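Local coordinates for putative metal resistance protein (PDB 6C29) that probably acts as a protein-disulfide reductase, its N-terminal periplasmic tandem immunoglobulin-fold region, described here, priming the disulfide isomerase partner ScsC, at residues 45-50 against 226-231; 156-161 against 238-243. All coordinates share one frame; numbering follows the deposited sequence. Where two conformers were deposited one is given.

Contact 1: residues 45-50 against 226-231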
ATOM      1  N   TYR A  45      -6.282   4.564  -1.401  1.00 11.28           N
ATOM      2  CA  TYR A  45      -5.373   4.636  -0.269  1.00 11.16           C
ATOM      3  C   TYR A  45      -4.412   3.479  -0.173  1.00  9.97           C
ATOM      4  O   TYR A  45      -4.646   2.388  -0.653  1.00 11.14           O
ATOM      5  CB  TYR A  45      -6.172   4.675   1.002  1.00 11.97           C
ATOM      6  CG  TYR A  45      -7.067   5.862   1.220  1.00 13.53           C
ATOM      7  CD1 TYR A  45      -6.606   6.991   1.874  1.00 13.93           C
ATOM      8  CD2 TYR A  45      -8.386   5.823   0.823  1.00 16.63           C
ATOM      9  CE1 TYR A  45      -7.448   8.076   2.131  1.00 16.90           C
ATOM     10  CE2 TYR A  45      -9.231   6.879   1.075  1.00 18.03           C
ATOM     11  CZ  TYR A  45      -8.750   8.004   1.739  1.00 18.44           C
ATOM     12  OH  TYR A  45      -9.593   9.053   1.996  1.00 19.46           O
ATOM     13  N   TRP A  46      -3.316   3.762   0.508  1.00 10.69           N
ATOM     14  CA  TRP A  46      -2.326   2.769   0.871  1.00  9.81           C
ATOM     15  C   TRP A  46      -2.769   2.017   2.113  1.00 11.96           C
ATOM     16  O   TRP A  46      -3.795   2.346   2.711  1.00 13.64           O
ATOM     17  CB  TRP A  46      -1.001   3.488   1.096  1.00 10.98           C
ATOM     18  CG  TRP A  46       0.252   2.672   1.252  1.00 10.81           C
ATOM     19  CD1 TRP A  46       0.660   1.639   0.482  1.00 10.90           C
ATOM     20  CD2 TRP A  46       1.288   2.884   2.220  1.00 10.29           C
ATOM     21  NE1 TRP A  46       1.881   1.172   0.912  1.00 10.19           N
ATOM     22  CE2 TRP A  46       2.288   1.929   1.972  1.00 10.27           C
ATOM     23  CE3 TRP A  46       1.468   3.788   3.275  1.00 11.07           C
ATOM     24  CZ2 TRP A  46       3.439   1.831   2.723  1.00 10.69           C
ATOM     25  CZ3 TRP A  46       2.646   3.688   4.027  1.00 12.55           C
ATOM     26  CH2 TRP A  46       3.611   2.724   3.728  1.00 12.78           C
ATOM     27  N   ARG A  47      -1.964   1.055   2.538  1.00 13.21           N
ATOM     28  CA  ARG A  47      -2.323   0.275   3.728  1.00 15.72           C
ATOM     29  C   ARG A  47      -2.399   1.125   4.994  1.00 17.04           C
ATOM     30  O   ARG A  47      -3.133   0.781   5.926  1.00 20.57           O
ATOM     31  CB  ARG A  47      -1.329  -0.863   3.930  1.00 18.19           C
ATOM     32  CG  ARG A  47       0.066  -0.418   4.225  1.00 20.13           C
ATOM     33  CD  ARG A  47       1.009  -1.606   4.347  1.00 19.74           C
ATOM     34  NE  ARG A  47       2.318  -1.083   4.672  1.00 16.01           N
ATOM     35  CZ  ARG A  47       3.447  -1.397   4.058  1.00 15.22           C
ATOM     36  NH1 ARG A  47       3.463  -2.325   3.076  1.00 16.27           N
ATOM     37  NH2 ARG A  47       4.566  -0.807   4.424  1.00 15.51           N
ATOM     38  N   SER A  48      -1.614   2.200   5.050  1.00 15.09           N
ATOM     39  CA  SER A  48      -1.676   3.229   6.091  1.00 16.75           C
ATOM     40  C   SER A  48      -2.140   4.516   5.431  1.00 16.99           C
ATOM     41  O   SER A  48      -1.367   5.240   4.839  1.00 16.61           O
ATOM     42  CB  SER A  48      -0.319   3.429   6.757  1.00 18.55           C
ATOM     43  OG  SER A  48       0.022   2.257   7.501  1.00 18.75           O
ATOM     44  N   PRO A  49      -3.429   4.783   5.486  1.00 16.58           N
ATOM     45  CA  PRO A  49      -3.993   5.820   4.629  1.00 18.00           C
ATOM     46  C   PRO A  49      -3.718   7.228   5.094  1.00 21.99           C
ATOM     47  O   PRO A  49      -3.821   8.159   4.286  1.00 23.01           O
ATOM     48  CB  PRO A  49      -5.482   5.523   4.693  1.00 19.54           C
ATOM     49  CG  PRO A  49      -5.679   4.887   6.012  1.00 25.86           C
ATOM     50  CD  PRO A  49      -4.457   4.071   6.262  1.00 20.61           C
ATOM     51  N   GLY A  50      -3.385   7.373   6.373  1.00 22.69           N
ATOM     52  CA  GLY A  50      -3.325   8.663   7.021  1.00 28.35           C
ATOM     53  C   GLY A  50      -4.666   8.952   7.689  1.00 36.04           C
ATOM     54  O   GLY A  50      -5.656   8.218   7.525  1.00 34.13           O
ATOM     55  N   ALA A 226       6.666  -0.995  16.356  1.00 16.16           N
ATOM     56  CA  ALA A 226       7.179  -1.284  15.021  1.00 15.74           C
ATOM     57  C   ALA A 226       7.479  -0.009  14.257  1.00 16.18           C
ATOM     58  O   ALA A 226       6.688   0.953  14.284  1.00 17.29           O
ATOM     59  CB  ALA A 226       6.198  -2.139  14.248  1.00 15.65           C
ATOM     60  N   LEU A 227       8.646   0.007  13.621  1.00 15.30           N
ATOM     61  CA  LEU A 227       9.033   1.047  12.685  1.00 16.28           C
ATOM     62  C   LEU A 227       9.000   0.424  11.300  1.00 16.42           C
ATOM     63  O   LEU A 227       9.886  -0.317  10.897  1.00 17.51           O
ATOM     64  CB  LEU A 227      10.422   1.604  13.008  1.00 15.72           C
ATOM     65  CG  LEU A 227      10.951   2.661  12.031  1.00 16.56           C
ATOM     66  CD1 LEU A 227      10.045   3.880  11.950  1.00 17.72           C
ATOM     67  CD2 LEU A 227      12.331   3.072  12.423  1.00 16.40           C
ATOM     68  N   SER A 228       7.971   0.776  10.560  1.00 13.75           N
ATOM     69  CA  SER A 228       7.727   0.238   9.219  1.00 12.43           C
ATOM     70  C   SER A 228       7.516   1.416   8.303  1.00 11.35           C
ATOM     71  O   SER A 228       6.716   2.333   8.608  1.00 12.91           O
ATOM     72  CB  SER A 228       6.492  -0.672   9.218  1.00 15.85           C
ATOM     73  OG  SER A 228       6.101  -1.044   7.901  1.00 17.85           O
ATOM     74  N   PHE A 229       8.240   1.430   7.181  1.00 10.93           N
ATOM     75  CA  PHE A 229       8.113   2.504   6.224  1.00 10.43           C
ATOM     76  C   PHE A 229       8.672   2.058   4.888  1.00 10.61           C
ATOM     77  O   PHE A 229       9.398   1.076   4.795  1.00 10.37           O
ATOM     78  CB  PHE A 229       8.789   3.796   6.729  1.00 10.75           C
ATOM     79  CG  PHE A 229      10.260   3.688   6.959  1.00 12.44           C
ATOM     80  CD1 PHE A 229      11.168   3.934   5.953  1.00 12.55           C
ATOM     81  CD2 PHE A 229      10.731   3.403   8.221  1.00 14.55           C
ATOM     82  CE1 PHE A 229      12.533   3.869   6.192  1.00 14.39           C
ATOM     83  CE2 PHE A 229      12.105   3.350   8.475  1.00 13.65           C
ATOM     84  CZ  PHE A 229      12.994   3.584   7.467  1.00 13.68           C
ATOM     85  N   VAL A 230       8.298   2.812   3.872  1.00  8.69           N
ATOM     86  CA  VAL A 230       8.858   2.714   2.552  1.00  8.36           C
ATOM     87  C   VAL A 230       9.652   3.984   2.293  1.00  9.50           C
ATOM     88  O   VAL A 230       9.172   5.082   2.516  1.00 10.30           O
ATOM     89  CB  VAL A 230       7.753   2.524   1.510  1.00  9.48           C
ATOM     90  CG1 VAL A 230       8.306   2.675   0.077  1.00 11.11           C
ATOM     91  CG2 VAL A 230       7.046   1.180   1.748  1.00 11.27           C
ATOM     92  N   VAL A 231      10.891   3.840   1.833  1.00  8.55           N
ATOM     93  CA  VAL A 231      11.691   4.953   1.383  1.00  8.60           C
ATOM     94  C   VAL A 231      12.008   4.737  -0.085  1.00  9.29           C
ATOM     95  O   VAL A 231      12.274   3.609  -0.511  1.00 10.54           O
ATOM     96  CB  VAL A 231      12.975   5.093   2.244  1.00 12.89           C
ATOM     97  CG1 VAL A 231      13.793   3.787   2.304  1.00 14.68           C
ATOM     98  CG2 VAL A 231      13.840   6.230   1.751  1.00 12.78           C
TER

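Contact 2: residues 156-161 against 238-243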
ATOM      1  N   SER A 156      21.604   1.119   3.863  1.00 19.31           N
ATOM      2  CA  SER A 156      22.532   0.212   4.536  1.00 19.96           C
ATOM      3  C   SER A 156      22.478   0.277   6.067  1.00 23.19           C
ATOM      4  O   SER A 156      23.034  -0.594   6.740  1.00 26.43           O
ATOM      5  CB  SER A 156      23.961   0.497   4.075  1.00 19.84           C
ATOM      6  OG  SER A 156      24.285   1.849   4.220  1.00 24.28           O
ATOM      7  N   ALA A 157      21.830   1.295   6.620  1.00 18.97           N
ATOM      8  CA  ALA A 157      21.656   1.410   8.066  1.00 17.88           C
ATOM      9  C   ALA A 157      20.472   2.302   8.391  1.00 16.37           C
ATOM     10  O   ALA A 157      20.172   3.246   7.658  1.00 17.30           O
ATOM     11  CB  ALA A 157      22.901   1.940   8.734  1.00 21.32           C
ATOM     12  N   VAL A 158      19.815   1.967   9.495  1.00 16.41           N
ATOM     13  CA  VAL A 158      18.703   2.723  10.036  1.00 18.42           C
ATOM     14  C   VAL A 158      18.852   2.849  11.539  1.00 18.56           C
ATOM     15  O   VAL A 158      19.161   1.856  12.233  1.00 18.95           O
ATOM     16  CB  VAL A 158      17.352   2.031   9.734  1.00 22.33           C
ATOM     17  CG1 VAL A 158      16.210   2.821  10.320  1.00 22.82           C
ATOM     18  CG2 VAL A 158      17.192   1.841   8.275  1.00 28.73           C
ATOM     19  N   SER A 159      18.661   4.060  12.048  1.00 18.32           N
ATOM     20  CA  SER A 159      18.527   4.253  13.479  0.55 18.29           C
ATOM     21  C   SER A 159      17.370   5.195  13.725  1.00 16.09           C
ATOM     22  O   SER A 159      16.929   5.954  12.821  1.00 16.59           O
ATOM     23  CB  SER A 159      19.810   4.797  14.111  0.55 20.85           C
ATOM     24  OG  SER A 159      20.184   6.010  13.508  0.55 23.43           O
ATOM     25  N   SER A 160      16.824   5.125  14.918  1.00 16.46           N
ATOM     26  CA  SER A 160      15.709   5.983  15.254  1.00 16.68           C
ATOM     27  C   SER A 160      15.659   6.279  16.734  1.00 17.07           C
ATOM     28  O   SER A 160      16.232   5.564  17.572  1.00 17.72           O
ATOM     29  CB  SER A 160      14.380   5.372  14.791  1.00 17.47           C
ATOM     30  OG  SER A 160      14.125   4.151  15.458  1.00 17.58           O
ATOM     31  N   ASP A 161      14.957   7.354  17.041  1.00 18.61           N
ATOM     32  CA  ASP A 161      14.803   7.812  18.401  1.00 20.24           C
ATOM     33  C   ASP A 161      13.452   8.471  18.525  1.00 19.12           C
ATOM     34  O   ASP A 161      12.932   9.071  17.572  1.00 19.77           O
ATOM     35  CB  ASP A 161      15.919   8.783  18.774  1.00 29.29           C
ATOM     36  CG  ASP A 161      15.783   9.303  20.182  1.00 44.06           C
ATOM     37  OD1 ASP A 161      16.000   8.506  21.128  1.00 43.35           O
ATOM     38  OD2 ASP A 161      15.437  10.501  20.336  1.00 50.77           O
ATOM     39  N   ARG A 238      12.194   0.825  -1.216  1.00  8.86           N
ATOM     40  CA  ARG A 238      12.638  -0.088  -0.162  1.00  9.12           C
ATOM     41  C   ARG A 238      11.711  -0.047   1.030  1.00  9.99           C
ATOM     42  O   ARG A 238      11.466   1.016   1.605  1.00 10.96           O
ATOM     43  CB  ARG A 238      14.064   0.298   0.271  1.00  9.74           C
ATOM     44  CG  ARG A 238      14.590  -0.311   1.560  1.00 10.57           C
ATOM     45  CD  ARG A 238      14.825  -1.822   1.525  1.00 12.46           C
ATOM     46  NE  ARG A 238      15.033  -2.351   2.871  1.00 14.41           N
ATOM     47  CZ  ARG A 238      16.209  -2.470   3.458  1.00 17.69           C
ATOM     48  NH1 ARG A 238      17.323  -2.141   2.832  1.00 22.22           N
ATOM     49  NH2 ARG A 238      16.255  -2.941   4.680  1.00 20.08           N
ATOM     50  N   GLN A 239      11.229  -1.228   1.399  1.00  9.00           N
ATOM     51  CA  GLN A 239      10.487  -1.466   2.621  1.00 10.17           C
ATOM     52  C   GLN A 239      11.447  -1.746   3.763  1.00 10.96           C
ATOM     53  O   GLN A 239      12.308  -2.631   3.648  1.00 10.96           O
ATOM     54  CB  GLN A 239       9.547  -2.650   2.398  1.00 10.74           C
ATOM     55  CG  GLN A 239       8.909  -3.171   3.657  1.00 13.46           C
ATOM     56  CD  GLN A 239       7.893  -2.223   4.251  1.00 15.74           C
ATOM     57  OE1 GLN A 239       7.098  -1.616   3.551  1.00 15.25           O
ATOM     58  NE2 GLN A 239       7.925  -2.087   5.570  1.00 16.64           N
ATOM     59  N   VAL A 240      11.315  -0.977   4.836  1.00 10.55           N
ATOM     60  CA  VAL A 240      12.110  -1.137   6.041  1.00 10.72           C
ATOM     61  C   VAL A 240      11.219  -1.605   7.175  1.00 11.52           C
ATOM     62  O   VAL A 240      10.128  -1.056   7.406  1.00 12.41           O
ATOM     63  CB  VAL A 240      12.763   0.179   6.417  1.00 11.80           C
ATOM     64  CG1 VAL A 240      13.560   0.016   7.688  1.00 11.79           C
ATOM     65  CG2 VAL A 240      13.661   0.660   5.321  1.00 13.35           C
ATOM     66  N   ASN A 241      11.688  -2.635   7.877  1.00 12.57           N
ATOM     67  CA  ASN A 241      11.045  -3.136   9.082  1.00 14.54           C
ATOM     68  C   ASN A 241      12.051  -3.156  10.211  1.00 14.42           C
ATOM     69  O   ASN A 241      13.071  -3.861  10.174  1.00 16.11           O
ATOM     70  CB  ASN A 241      10.452  -4.516   8.875  1.00 16.81           C
ATOM     71  CG  ASN A 241       9.255  -4.499   7.953  1.00 22.06           C
ATOM     72  OD1 ASN A 241       8.134  -4.163   8.352  1.00 28.91           O
ATOM     73  ND2 ASN A 241       9.496  -4.818   6.717  1.00 18.97           N
ATOM     74  N   ASP A 242      11.797  -2.287  11.180  1.00 13.82           N
ATOM     75  CA  ASP A 242      12.691  -2.083  12.281  1.00 16.61           C
ATOM     76  C   ASP A 242      11.879  -1.795  13.533  1.00 15.38           C
ATOM     77  O   ASP A 242      10.699  -2.120  13.584  1.00 16.58           O
ATOM     78  CB  ASP A 242      13.651  -0.965  11.945  1.00 22.06           C
ATOM     79  CG  ASP A 242      15.004  -1.124  12.638  1.00 34.10           C
ATOM     80  OD1 ASP A 242      15.908  -1.778  12.061  1.00 41.85           O
ATOM     81  OD2 ASP A 242      15.169  -0.598  13.759  1.00 33.29           O
ATOM     82  N   THR A 243      12.533  -1.238  14.555  1.00 15.32           N
ATOM     83  CA  THR A 243      11.885  -0.959  15.842  1.00 16.12           C
ATOM     84  C   THR A 243      12.180   0.472  16.247  1.00 16.48           C
ATOM     85  O   THR A 243      13.303   0.903  16.107  1.00 16.95           O
ATOM     86  CB  THR A 243      12.396  -1.920  16.921  1.00 18.75           C
ATOM     87  OG1 THR A 243      12.159  -3.260  16.492  1.00 20.20           O
ATOM     88  CG2 THR A 243      11.722  -1.690  18.276  1.00 19.62           C
TER
HETATM   89  O   HOH W   1      15.479   2.160  14.319  1.00 20.64           O

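Contact 1: residues 45-50 against 226-231
The indole of Trp46 and the guanidinium of Arg47 meet the strand 226-231 together, through Val230 and Ser228. One face of the indole carries the side chain of its own neighbour, Arg47, whose CG sits over the centre of the ring. The aliphatic part of Arg47 crosses this face, while the guanidinium is tilted against the ring and has Trp46 CZ2 3.2 Å above its plane, off toward the rim. Val230 comes at both obliquely with a single methyl: CG2 lies 3.8 Å from Trp46 CZ2 and 4.2 Å from Arg47 NH2. Arg47 leaves the backbone with CG between N and the carbonyl carbon (chi1 64°) and then runs extended to NE, which carries NH2 as far as the strand. There Arg47 NH2 stands 3.8 Å from Ser228 OG, and both are tied to one acceptor: Asp186 OD2 takes a salt bridge from the arginine and a hydrogen bond from the serine hydroxyl. The loop 45-50, following strand 43-45 of the DsbD-like N-terminal domain, thus rests on the three-stranded antiparallel sheet of the second domain: Trp46 also touches Tyr184 and Asp186 on strand 182-186, Val230 packs on Gln239 of strand 236-243, and Phe229 turns away toward strand 166-173.

Contact 2: residues 156-161 against 238-243
Val158 and Val240 supply the apolar contact between these strands: the two side chains, coming from facing strands, pass alongside each other and touch by one methyl each, Val158 CG2 lying 4.1 Å from Val240 CG1. In Val158 the touching methyl is the one opposite the carbonyl carbon; in Val240 it is the one opposite the backbone N (chi1 179°). Farther along, the contact turns polar. Ser160 OG lies 3.4 Å from Thr243 O and is joined through a water to the neighbouring carboxylate: the water is 2.7 Å from Ser160 OG and donates to Asp242 OD2 at 2.8 Å. The same carboxylate oxygen receives the backbone N-H of Thr243, Thr243 N to Asp242 OD2 being 2.8 Å with a nearly straight 165° at the hydrogen, and the donor reaches it from above the carboxylate plane. This bond helps fix the rotation of the Asp242 side chain. Ser160 OG is also bonded to Gly245 N, so the hydroxyl links strand 155-163 to the chain that follows strand 236-243. At the start of segment 238-243, Arg238 NE bonds to Gln239 O of the next residue (2.8 Å), laying the arginine forward along its own strand, while its NH1 reaches Gly153 O. Behind the valines, Val158 packs on Leu171 and Val240 on Phe229 and Ile155. The backbones stay apart, Val158 CA lying 8.0 Å from Asp242 CA, without backbone pairing: edge strands of two facing antiparallel sheets, as in the beta-sandwich of an immunoglobulin fold.

The centres of the two contacts lie about 13 Å apart, and the neighbouring strands 226-233 and 236-243 join them. Leu227 O and Asp242 N, 2.8 Å apart, form a probable backbone hydrogen bond within that sheet. Gln239 also connects them: its OE1 lies 2.8 Å from Arg47 NH2, a probable hydrogen bond, and its NE2 bonds to Ser228 OG, so a residue of segment 238-243 reaches into contact 1. Contact 1 is an interface between the tandem domains, whereas contact 2 closes one side of the second sandwich, farther from the centre of the chain. Together they place opposite surfaces of one three-stranded sheet against different partners.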